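Local coordinates for CurF (Lyngbya majuscula, PDB 2Q35), which probably catalyses the decarboxylation step of polyketide chain beta-branching, as the crotonase-family ECH2 domain of CurF, at residues L69-V79 with L223-N231; L107-F117 with G136-L146. The protein carries 1 engineered substitution. All blocks are in the same frame, centred on the assembly; numbering follows the deposited sequence.

Contact 1 of 2, residues L69-V79 with L223-N231; sequences LIRKTRGEVEV and LEIHQVTFN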
loop_
_atom_site.group_PDB
_atom_site.type_symbol
_atom_site.label_atom_id
_atom_site.label_comp_id
_atom_site.label_asym_id
_atom_site.label_seq_id
_atom_site.Cartn_x
_atom_site.Cartn_y
_atom_site.Cartn_z
ATOM N N LEU A 69 -8.924 -29.729 -13.210
ATOM C CA LEU A 69 -8.269 -30.027 -11.927
ATOM C C LEU A 69 -8.310 -31.506 -11.577
ATOM O O LEU A 69 -7.318 -32.049 -11.066
ATOM C CB LEU A 69 -8.866 -29.192 -10.786
ATOM C CG LEU A 69 -8.688 -27.679 -10.898
ATOM C CD1 LEU A 69 -9.336 -27.021 -9.708
ATOM C CD2 LEU A 69 -7.204 -27.311 -10.970
ATOM N N ILE A 70 -9.440 -32.163 -11.860
ATOM C CA ILE A 70 -9.550 -33.606 -11.655
ATOM C C ILE A 70 -8.550 -34.350 -12.554
ATOM O O ILE A 70 -7.885 -35.282 -12.101
ATOM C CB ILE A 70 -11.003 -34.122 -11.849
ATOM C CG1 ILE A 70 -11.935 -33.556 -10.765
ATOM C CG2 ILE A 70 -11.052 -35.664 -11.863
ATOM C CD1 ILE A 70 -11.679 -34.103 -9.328
ATOM N N ARG A 71 -8.436 -33.923 -13.813
ATOM C CA ARG A 71 -7.440 -34.494 -14.734
ATOM C C ARG A 71 -6.030 -34.318 -14.168
ATOM O O ARG A 71 -5.220 -35.240 -14.195
ATOM C CB ARG A 71 -7.549 -33.850 -16.122
ATOM C CG ARG A 71 -8.781 -34.292 -16.914
ATOM C CD ARG A 71 -9.143 -33.267 -17.976
ATOM N NE ARG A 71 -8.294 -33.373 -19.160
ATOM C CZ ARG A 71 -8.113 -32.392 -20.044
ATOM N NH1 ARG A 71 -8.705 -31.212 -19.874
ATOM N NH2 ARG A 71 -7.329 -32.587 -21.099
ATOM N N LYS A 72 -5.758 -33.136 -13.620
ATOM C CA LYS A 72 -4.469 -32.860 -13.004
ATOM C C LYS A 72 -4.137 -33.771 -11.814
ATOM O O LYS A 72 -2.966 -34.098 -11.619
ATOM C CB LYS A 72 -4.354 -31.382 -12.608
ATOM C CG LYS A 72 -2.901 -30.894 -12.493
ATOM C CD LYS A 72 -2.788 -29.371 -12.572
ATOM C CE LYS A 72 -3.034 -28.701 -11.225
ATOM N NZ LYS A 72 -1.907 -28.948 -10.294
ATOM N N THR A 73 -5.137 -34.179 -11.017
ATOM C CA THR A 73 -4.874 -35.059 -9.863
ATOM C C THR A 73 -4.328 -36.411 -10.312
ATOM O O THR A 73 -3.614 -37.090 -9.563
ATOM C CB THR A 73 -6.114 -35.291 -8.945
ATOM O OG1 THR A 73 -7.134 -36.003 -9.655
ATOM C CG2 THR A 73 -6.671 -33.971 -8.415
ATOM N N ARG A 74 -4.682 -36.790 -11.541
ATOM C CA ARG A 74 -4.204 -38.023 -12.166
ATOM C C ARG A 74 -2.880 -37.809 -12.921
ATOM O O ARG A 74 -2.304 -38.760 -13.474
ATOM C CB ARG A 74 -5.281 -38.570 -13.098
ATOM C CG ARG A 74 -6.624 -38.815 -12.412
ATOM C CD ARG A 74 -7.512 -39.743 -13.230
ATOM N NE ARG A 74 -8.061 -39.077 -14.409
ATOM C CZ ARG A 74 -9.284 -38.558 -14.479
ATOM N NH1 ARG A 74 -10.109 -38.635 -13.436
ATOM N NH2 ARG A 74 -9.688 -37.966 -15.596
ATOM N N GLY A 75 -2.404 -36.562 -12.926
ATOM C CA GLY A 75 -1.162 -36.187 -13.601
ATOM C C GLY A 75 -1.383 -36.102 -15.095
ATOM O O GLY A 75 -0.457 -36.304 -15.885
ATOM N N GLU A 76 -2.622 -35.791 -15.473
ATOM C CA GLU A 76 -3.044 -35.807 -16.871
ATOM C C GLU A 76 -2.611 -34.540 -17.612
ATOM O O GLU A 76 -2.313 -34.580 -18.806
ATOM C CB GLU A 76 -4.565 -36.014 -16.967
ATOM C CG GLU A 76 -5.077 -37.269 -16.223
ATOM C CD GLU A 76 -6.291 -37.947 -16.870
ATOM O OE1 GLU A 76 -7.143 -37.253 -17.468
ATOM O OE2 GLU A 76 -6.395 -39.191 -16.764
ATOM N N VAL A 77 -2.580 -33.425 -16.883
ATOM C CA VAL A 77 -2.229 -32.109 -17.423
ATOM C C VAL A 77 -1.328 -31.351 -16.444
ATOM O O VAL A 77 -1.258 -31.703 -15.265
ATOM C CB VAL A 77 -3.498 -31.256 -17.696
ATOM C CG1 VAL A 77 -4.184 -31.690 -18.991
ATOM C CG2 VAL A 77 -4.464 -31.320 -16.505
ATOM N N GLU A 78 -0.646 -30.315 -16.940
ATOM C CA GLU A 78 0.173 -29.423 -16.111
ATOM C C GLU A 78 -0.526 -28.067 -15.966
ATOM O O GLU A 78 -1.522 -27.816 -16.636
ATOM C CB GLU A 78 1.557 -29.220 -16.732
ATOM C CG GLU A 78 2.357 -30.499 -16.981
ATOM C CD GLU A 78 3.562 -30.263 -17.885
ATOM O OE1 GLU A 78 4.271 -29.252 -17.682
ATOM O OE2 GLU A 78 3.806 -31.091 -18.795
ATOM N N VAL A 79 0.030 -27.194 -15.122
ATOM C CA VAL A 79 -0.551 -25.872 -14.804
ATOM C C VAL A 79 -0.575 -24.877 -15.973
ATOM O O VAL A 79 0.461 -24.581 -16.562
ATOM C CB VAL A 79 0.209 -25.220 -13.614
ATOM C CG1 VAL A 79 -0.281 -23.811 -13.356
ATOM C CG2 VAL A 79 0.080 -26.066 -12.368
ATOM N N LEU A 223 4.666 -22.328 -8.114
ATOM C CA LEU A 223 4.555 -23.634 -8.738
ATOM C C LEU A 223 5.096 -24.761 -7.850
ATOM O O LEU A 223 4.433 -25.801 -7.702
ATOM C CB LEU A 223 5.229 -23.655 -10.118
ATOM C CG LEU A 223 4.897 -24.863 -10.994
ATOM C CD1 LEU A 223 3.393 -25.089 -11.125
ATOM C CD2 LEU A 223 5.557 -24.730 -12.385
ATOM N N GLU A 224 6.298 -24.563 -7.299
ATOM C CA GLU A 224 6.962 -25.569 -6.448
ATOM C C GLU A 224 6.129 -25.971 -5.228
ATOM O O GLU A 224 6.015 -27.162 -4.920
ATOM C CB GLU A 224 8.383 -25.117 -6.050
ATOM C CG GLU A 224 9.464 -25.630 -7.043
ATOM C CD GLU A 224 10.736 -24.759 -7.156
ATOM O OE1 GLU A 224 11.087 -24.037 -6.184
ATOM O OE2 GLU A 224 11.390 -24.817 -8.240
ATOM N N ILE A 225 5.521 -24.977 -4.569
ATOM C CA ILE A 225 4.742 -25.226 -3.345
ATOM C C ILE A 225 3.415 -25.856 -3.765
ATOM O O ILE A 225 2.899 -26.778 -3.111
ATOM C CB ILE A 225 4.503 -23.893 -2.566
ATOM C CG1 ILE A 225 5.840 -23.289 -2.131
ATOM C CG2 ILE A 225 3.567 -24.105 -1.351
ATOM C CD1 ILE A 225 5.766 -21.789 -1.845
ATOM N N HIS A 226 2.872 -25.364 -4.876
ATOM C CA HIS A 226 1.634 -25.908 -5.404
ATOM C C HIS A 226 1.752 -27.381 -5.708
ATOM O O HIS A 226 0.863 -28.161 -5.390
ATOM C CB HIS A 226 1.183 -25.138 -6.641
ATOM C CG HIS A 226 0.000 -25.744 -7.324
ATOM N ND1 HIS A 226 -1.298 -25.424 -6.988
ATOM C CD2 HIS A 226 -0.079 -26.631 -8.347
ATOM C CE1 HIS A 226 -2.129 -26.111 -7.755
ATOM N NE2 HIS A 226 -1.415 -26.850 -8.585
ATOM N N GLN A 227 2.866 -27.781 -6.310
ATOM C CA GLN A 227 3.051 -29.187 -6.621
ATOM C C GLN A 227 3.010 -30.080 -5.377
ATOM O O GLN A 227 2.534 -31.213 -5.448
ATOM C CB GLN A 227 4.330 -29.380 -7.427
ATOM C CG GLN A 227 4.204 -28.843 -8.858
ATOM C CD GLN A 227 3.215 -29.639 -9.703
ATOM O OE1 GLN A 227 2.134 -29.147 -10.060
ATOM N NE2 GLN A 227 3.572 -30.886 -10.009
ATOM N N VAL A 228 3.498 -29.578 -4.242
ATOM C CA VAL A 228 3.467 -30.363 -3.011
ATOM C C VAL A 228 2.045 -30.403 -2.449
ATOM O O VAL A 228 1.536 -31.473 -2.108
ATOM C CB VAL A 228 4.432 -29.799 -1.950
ATOM C CG1 VAL A 228 4.268 -30.517 -0.612
ATOM C CG2 VAL A 228 5.842 -29.930 -2.441
ATOM N N THR A 229 1.421 -29.233 -2.339
ATOM C CA THR A 229 0.121 -29.167 -1.650
ATOM C C THR A 229 -1.046 -29.715 -2.472
ATOM O O THR A 229 -2.055 -30.170 -1.895
ATOM C CB THR A 229 -0.197 -27.747 -1.147
ATOM O OG1 THR A 229 -0.356 -26.862 -2.261
ATOM C CG2 THR A 229 0.891 -27.232 -0.221
ATOM N N PHE A 230 -0.924 -29.649 -3.796
ATOM C CA PHE A 230 -1.952 -30.198 -4.702
ATOM C C PHE A 230 -1.934 -31.715 -4.675
ATOM O O PHE A 230 -2.990 -32.371 -4.750
ATOM C CB PHE A 230 -1.762 -29.685 -6.133
ATOM C CG PHE A 230 -2.825 -30.147 -7.095
ATOM C CD1 PHE A 230 -4.000 -29.419 -7.256
ATOM C CD2 PHE A 230 -2.640 -31.290 -7.847
ATOM C CE1 PHE A 230 -4.986 -29.849 -8.148
ATOM C CE2 PHE A 230 -3.610 -31.738 -8.744
ATOM C CZ PHE A 230 -4.786 -31.009 -8.897
ATOM N N ASN A 231 -0.734 -32.287 -4.564
ATOM C CA ASN A 231 -0.603 -33.737 -4.596
ATOM C C ASN A 231 -0.605 -34.344 -3.197
ATOM O O ASN A 231 0.396 -34.929 -2.737
ATOM C CB ASN A 231 0.636 -34.137 -5.410
ATOM C CG ASN A 231 0.510 -33.736 -6.877
ATOM O OD1 ASN A 231 -0.283 -34.322 -7.627
ATOM N ND2 ASN A 231 1.259 -32.712 -7.286
HETATM O O HOH W 1 -2.305 -35.926 -7.263
#
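K72 reaches across to F230 and H226, and K72 and F230 form the centre of this contact. K72 CB lies 3.8 Å from F230 CZ. K72 CG follows 3.9 Å from F230 CE2. The chain then bends at chi3 (84°) and again at chi4, which folds the end of the lysine over the phenyl ring. K72 CE makes a CH-pi contact, 3.8 Å from the F230 ring centroid. K72 NZ makes a cation-pi contact, 3.4 Å from the F230 ring centroid and only 9° off the ring normal. K72 NZ also donates a hydrogen bond of 2.8 Å to H226 NE2, close to the imidazole plane. The ammonium is thus held by a ring face and a ring edge at once. H226 ND1 is hydrogen-bonded to T133 O, so both ring nitrogens are used and the imidazole is fixed in its rotation. T73 CG2 touches F230 CZ at 3.5 Å, and L69 O lies at the ring edge. Farther along, V79 CG2 packs on L223 CD1 at 3.7 Å. One water donates to both T73 O and N231 OD1. H226 also lies close to a bound glycerol, probably from the crystallisation liquor. The segments 69-73 and 223-230 run at 80° to each other, their axes 12.5 Å apart at the closest, so long side chains span the gap. F132 meets F230 edge-to-face. I239 of helix 235-240 packs on L69, T73 and F230, so the contact joins helices 66-73, 197-230 and 235-240, beside the end of the chain.

Contact 2 of 2, residues L107-F117 with G136-L146; sequences LLGLYADFVVF and GATSLILREKL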
loop_
_atom_site.group_PDB
_atom_site.type_symbol
_atom_site.label_atom_id
_atom_site.label_comp_id
_atom_site.label_asym_id
_atom_site.label_seq_id
_atom_site.Cartn_x
_atom_site.Cartn_y
_atom_site.Cartn_z
ATOM N N LEU A 107 -6.829 -13.604 -11.580
ATOM C CA LEU A 107 -5.452 -13.168 -11.881
ATOM C C LEU A 107 -5.309 -12.607 -13.275
ATOM O O LEU A 107 -4.610 -11.617 -13.469
ATOM C CB LEU A 107 -4.438 -14.294 -11.644
ATOM C CG LEU A 107 -3.966 -14.402 -10.181
ATOM C CD1 LEU A 107 -3.101 -13.176 -9.826
ATOM C CD2 LEU A 107 -5.105 -14.570 -9.168
ATOM N N LEU A 108 -6.000 -13.214 -14.247
ATOM C CA LEU A 108 -5.990 -12.731 -15.621
ATOM C C LEU A 108 -6.336 -11.260 -15.677
ATOM O O LEU A 108 -5.670 -10.465 -16.348
ATOM C CB LEU A 108 -7.008 -13.501 -16.453
ATOM C CG LEU A 108 -6.974 -13.149 -17.952
ATOM C CD1 LEU A 108 -5.706 -13.708 -18.611
ATOM C CD2 LEU A 108 -8.197 -13.684 -18.673
ATOM N N GLY A 109 -7.409 -10.870 -14.973
ATOM C CA GLY A 109 -7.716 -9.453 -14.942
ATOM C C GLY A 109 -6.694 -8.630 -14.191
ATOM O O GLY A 109 -6.378 -7.502 -14.593
ATOM N N LEU A 110 -6.191 -9.150 -13.076
ATOM C CA LEU A 110 -5.290 -8.373 -12.235
ATOM C C LEU A 110 -3.898 -8.184 -12.855
ATOM O O LEU A 110 -3.125 -7.346 -12.364
ATOM C CB LEU A 110 -5.171 -8.980 -10.823
ATOM C CG LEU A 110 -6.426 -8.887 -9.961
ATOM C CD1 LEU A 110 -6.177 -9.632 -8.649
ATOM C CD2 LEU A 110 -6.767 -7.446 -9.671
ATOM N N TYR A 111 -3.621 -8.926 -13.928
ATOM C CA TYR A 111 -2.335 -8.768 -14.662
ATOM C C TYR A 111 -2.422 -7.468 -15.469
ATOM O O TYR A 111 -1.399 -6.913 -15.880
ATOM C CB TYR A 111 -2.055 -9.924 -15.631
ATOM C CG TYR A 111 -1.734 -11.269 -14.999
ATOM C CD1 TYR A 111 -0.990 -11.369 -13.817
ATOM C CD2 TYR A 111 -2.169 -12.448 -15.618
ATOM C CE1 TYR A 111 -0.705 -12.650 -13.246
ATOM C CE2 TYR A 111 -1.890 -13.702 -15.081
ATOM C CZ TYR A 111 -1.158 -13.798 -13.901
ATOM O OH TYR A 111 -0.905 -15.053 -13.371
ATOM N N ALA A 112 -3.652 -6.961 -15.676
ATOM C CA ALA A 112 -3.837 -5.750 -16.490
ATOM C C ALA A 112 -3.365 -4.493 -15.751
ATOM O O ALA A 112 -3.098 -4.497 -14.548
ATOM C CB ALA A 112 -5.320 -5.587 -16.921
ATOM N N ASP A 113 -3.253 -3.400 -16.490
ATOM C CA ASP A 113 -2.754 -2.171 -15.898
ATOM C C ASP A 113 -3.804 -1.450 -15.079
ATOM O O ASP A 113 -3.488 -0.797 -14.075
ATOM C CB ASP A 113 -2.205 -1.275 -16.992
ATOM C CG ASP A 113 -1.156 -1.994 -17.816
ATOM O OD1 ASP A 113 -0.022 -2.218 -17.311
ATOM O OD2 ASP A 113 -1.486 -2.420 -18.934
ATOM N N PHE A 114 -5.051 -1.591 -15.510
ATOM C CA PHE A 114 -6.212 -1.036 -14.803
ATOM C C PHE A 114 -7.275 -2.119 -14.712
ATOM O O PHE A 114 -7.334 -3.007 -15.568
ATOM C CB PHE A 114 -6.773 0.118 -15.611
ATOM C CG PHE A 114 -5.825 1.281 -15.724
ATOM C CD1 PHE A 114 -4.944 1.368 -16.803
ATOM C CD2 PHE A 114 -5.804 2.272 -14.754
ATOM C CE1 PHE A 114 -4.058 2.435 -16.899
ATOM C CE2 PHE A 114 -4.943 3.353 -14.858
ATOM C CZ PHE A 114 -4.054 3.413 -15.912
ATOM N N VAL A 115 -8.119 -2.059 -13.672
ATOM C CA VAL A 115 -9.088 -3.131 -13.446
ATOM C C VAL A 115 -10.378 -2.455 -12.981
ATOM O O VAL A 115 -10.337 -1.507 -12.185
ATOM C CB VAL A 115 -8.614 -4.125 -12.373
ATOM C CG1 VAL A 115 -9.573 -5.292 -12.231
ATOM C CG2 VAL A 115 -7.183 -4.655 -12.719
ATOM N N VAL A 116 -11.502 -2.931 -13.515
ATOM C CA VAL A 116 -12.843 -2.449 -13.077
ATOM C C VAL A 116 -13.653 -3.683 -12.676
ATOM O O VAL A 116 -13.696 -4.690 -13.410
ATOM C CB VAL A 116 -13.597 -1.696 -14.190
ATOM C CG1 VAL A 116 -14.893 -1.065 -13.611
ATOM C CG2 VAL A 116 -12.725 -0.607 -14.814
ATOM N N PHE A 117 -14.325 -3.607 -11.511
ATOM C CA PHE A 117 -15.053 -4.752 -10.957
ATOM C C PHE A 117 -16.542 -4.412 -11.009
ATOM O O PHE A 117 -16.880 -3.221 -10.994
ATOM C CB PHE A 117 -14.741 -4.944 -9.466
ATOM C CG PHE A 117 -13.371 -5.508 -9.179
ATOM C CD1 PHE A 117 -13.242 -6.805 -8.710
ATOM C CD2 PHE A 117 -12.253 -4.707 -9.295
ATOM C CE1 PHE A 117 -11.949 -7.343 -8.417
ATOM C CE2 PHE A 117 -10.981 -5.223 -9.016
ATOM C CZ PHE A 117 -10.846 -6.541 -8.573
ATOM N N GLY A 136 0.521 -18.794 -10.423
ATOM C CA GLY A 136 0.353 -17.599 -11.250
ATOM C C GLY A 136 0.904 -16.318 -10.661
ATOM O O GLY A 136 0.629 -15.230 -11.189
ATOM N N ALA A 137 1.758 -16.444 -9.634
ATOM C CA ALA A 137 2.260 -15.287 -8.881
ATOM C C ALA A 137 1.084 -14.565 -8.236
ATOM O O ALA A 137 0.993 -13.321 -8.252
ATOM C CB ALA A 137 3.078 -14.319 -9.778
ATOM N N THR A 138 0.179 -15.359 -7.676
ATOM C CA THR A 138 -1.016 -14.823 -6.997
ATOM C C THR A 138 -0.657 -13.869 -5.866
ATOM O O THR A 138 -1.243 -12.775 -5.750
ATOM C CB THR A 138 -1.910 -15.970 -6.458
ATOM O OG1 THR A 138 -2.502 -16.651 -7.564
ATOM C CG2 THR A 138 -3.039 -15.436 -5.579
ATOM N N SER A 139 0.257 -14.286 -4.996
ATOM C CA SER A 139 0.577 -13.456 -3.845
ATOM C C SER A 139 1.270 -12.158 -4.281
ATOM O O SER A 139 0.959 -11.080 -3.778
ATOM C CB SER A 139 1.382 -14.236 -2.805
ATOM O OG SER A 139 2.739 -14.416 -3.163
ATOM N N LEU A 140 2.188 -12.258 -5.245
ATOM C CA LEU A 140 2.855 -11.066 -5.745
ATOM C C LEU A 140 1.831 -10.061 -6.264
ATOM O O LEU A 140 1.808 -8.897 -5.846
ATOM C CB LEU A 140 3.842 -11.424 -6.869
ATOM C CG LEU A 140 4.585 -10.246 -7.526
ATOM C CD1 LEU A 140 5.593 -9.629 -6.571
ATOM C CD2 LEU A 140 5.292 -10.679 -8.806
ATOM N N ILE A 141 0.992 -10.524 -7.175
ATOM C CA ILE A 141 0.060 -9.634 -7.869
ATOM C C ILE A 141 -1.043 -9.136 -6.925
ATOM O O ILE A 141 -1.339 -7.936 -6.908
ATOM C CB ILE A 141 -0.493 -10.307 -9.139
ATOM C CG1 ILE A 141 0.615 -10.471 -10.188
ATOM C CG2 ILE A 141 -1.624 -9.481 -9.753
ATOM C CD1 ILE A 141 1.157 -9.126 -10.822
ATOM N N LEU A 142 -1.625 -10.020 -6.114
ATOM C CA LEU A 142 -2.685 -9.532 -5.211
ATOM C C LEU A 142 -2.196 -8.533 -4.175
ATOM O O LEU A 142 -2.885 -7.548 -3.892
ATOM C CB LEU A 142 -3.387 -10.697 -4.520
ATOM C CG LEU A 142 -4.703 -11.027 -5.220
ATOM C CD1 LEU A 142 -4.482 -11.804 -6.527
ATOM C CD2 LEU A 142 -5.621 -11.770 -4.247
ATOM N N ARG A 143 -1.023 -8.769 -3.600
ATOM C CA ARG A 143 -0.493 -7.843 -2.605
ATOM C C ARG A 143 -0.192 -6.495 -3.240
ATOM O O ARG A 143 -0.479 -5.455 -2.650
ATOM C CB ARG A 143 0.733 -8.417 -1.879
ATOM C CG ARG A 143 0.350 -9.631 -1.064
ATOM C CD ARG A 143 1.270 -9.920 0.092
ATOM N NE ARG A 143 2.433 -10.705 -0.299
ATOM C CZ ARG A 143 3.216 -11.338 0.574
ATOM N NH1 ARG A 143 2.943 -11.280 1.870
ATOM N NH2 ARG A 143 4.271 -12.025 0.156
ATOM N N GLU A 144 0.362 -6.513 -4.450
ATOM C CA GLU A 144 0.665 -5.268 -5.147
ATOM C C GLU A 144 -0.600 -4.488 -5.463
ATOM O O GLU A 144 -0.645 -3.280 -5.246
ATOM C CB GLU A 144 1.498 -5.522 -6.415
ATOM C CG GLU A 144 1.710 -4.285 -7.308
ATOM C CD GLU A 144 2.774 -3.319 -6.781
ATOM O OE1 GLU A 144 3.375 -3.575 -5.707
ATOM O OE2 GLU A 144 3.003 -2.283 -7.458
ATOM N N LYS A 145 -1.635 -5.177 -5.911
ATOM C CA LYS A 145 -2.771 -4.482 -6.506
ATOM C C LYS A 145 -4.005 -4.335 -5.640
ATOM O O LYS A 145 -4.700 -3.316 -5.750
ATOM C CB LYS A 145 -3.118 -5.092 -7.844
ATOM C CG LYS A 145 -1.895 -5.168 -8.742
ATOM C CD LYS A 145 -2.299 -5.120 -10.165
ATOM C CE LYS A 145 -1.069 -5.213 -11.052
ATOM N NZ LYS A 145 -1.510 -4.998 -12.449
ATOM N N LEU A 146 -4.280 -5.320 -4.783
ATOM C CA LEU A 146 -5.431 -5.209 -3.861
ATOM C C LEU A 146 -5.029 -4.722 -2.475
ATOM O O LEU A 146 -5.888 -4.334 -1.681
ATOM C CB LEU A 146 -6.172 -6.541 -3.724
ATOM C CG LEU A 146 -6.630 -7.270 -4.980
ATOM C CD1 LEU A 146 -7.447 -8.501 -4.603
ATOM C CD2 LEU A 146 -7.422 -6.350 -5.918
HETATM O O HOH W 2 0.652 -6.735 -14.000
HETATM O O HOH W 3 -1.730 -2.280 -12.279
HETATM O O HOH W 4 0.504 -2.843 -14.224
#
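K145 and Y111 each hydrogen-bond a backbone carbonyl across these segments. K145 NZ donates to L110 O at 2.9 Å, from 23° off the carbonyl plane. A112 O also lies 2.7 Å from K145 NZ. The lysine is extended beyond CG, which carries NZ to the backbone carbonyls of L110 and A112, on the way from helix 104-110 to strand 114-118. Waters link NZ to Y111 O and D113 O. At the other end, Y111 OH donates to G136 O at 2.7 Å, in the carbonyl plane and on a lone pair. The edge of the same ring meets I141 CG1. L107, L110, L142 and I141 pack between these two bonds. L110 CD1 presses on L142 CD1 at 3.5 Å, a tight fit, and L110 CB meets I141 CG2 at 3.7 Å. L107 CD1 lies 3.9 Å from I141 CB. T138 OG1, beside L107, bonds to V135 O. The carboxylate of E222 accepts from T138 N and S139 N at the start of helix 138-146. D113, whose carbonyl shares a water with K145, forms a salt bridge with K204. Next to it, F114 meets Y156 of the third subunit edge-to-face. Helix 104-110 leading into strand 114-118 belongs to the core of the crotonase fold, in which, as in relatives, the start of such a helix probably contributes to the oxyanion hole.

Contact 2 is buried near the middle of the chain. Contact 1 is only partly buried and lies toward its periphery, about 23 Å away between centres. They share no helix, but helix 197-230 serves both: it supplies 223-231 to contact 1, and its E222 holds the start of helix 138-146 in contact 2. Each contact turns on one lysine. In contact 1 the ammonium is met by aromatic rings, whereas in contact 2 it meets backbone carbonyl and water oxygens. Aliphatic packing is more extensive in contact 2, and ring faces matter more in contact 1. Both reach the second subunit; contact 2 also meets the third.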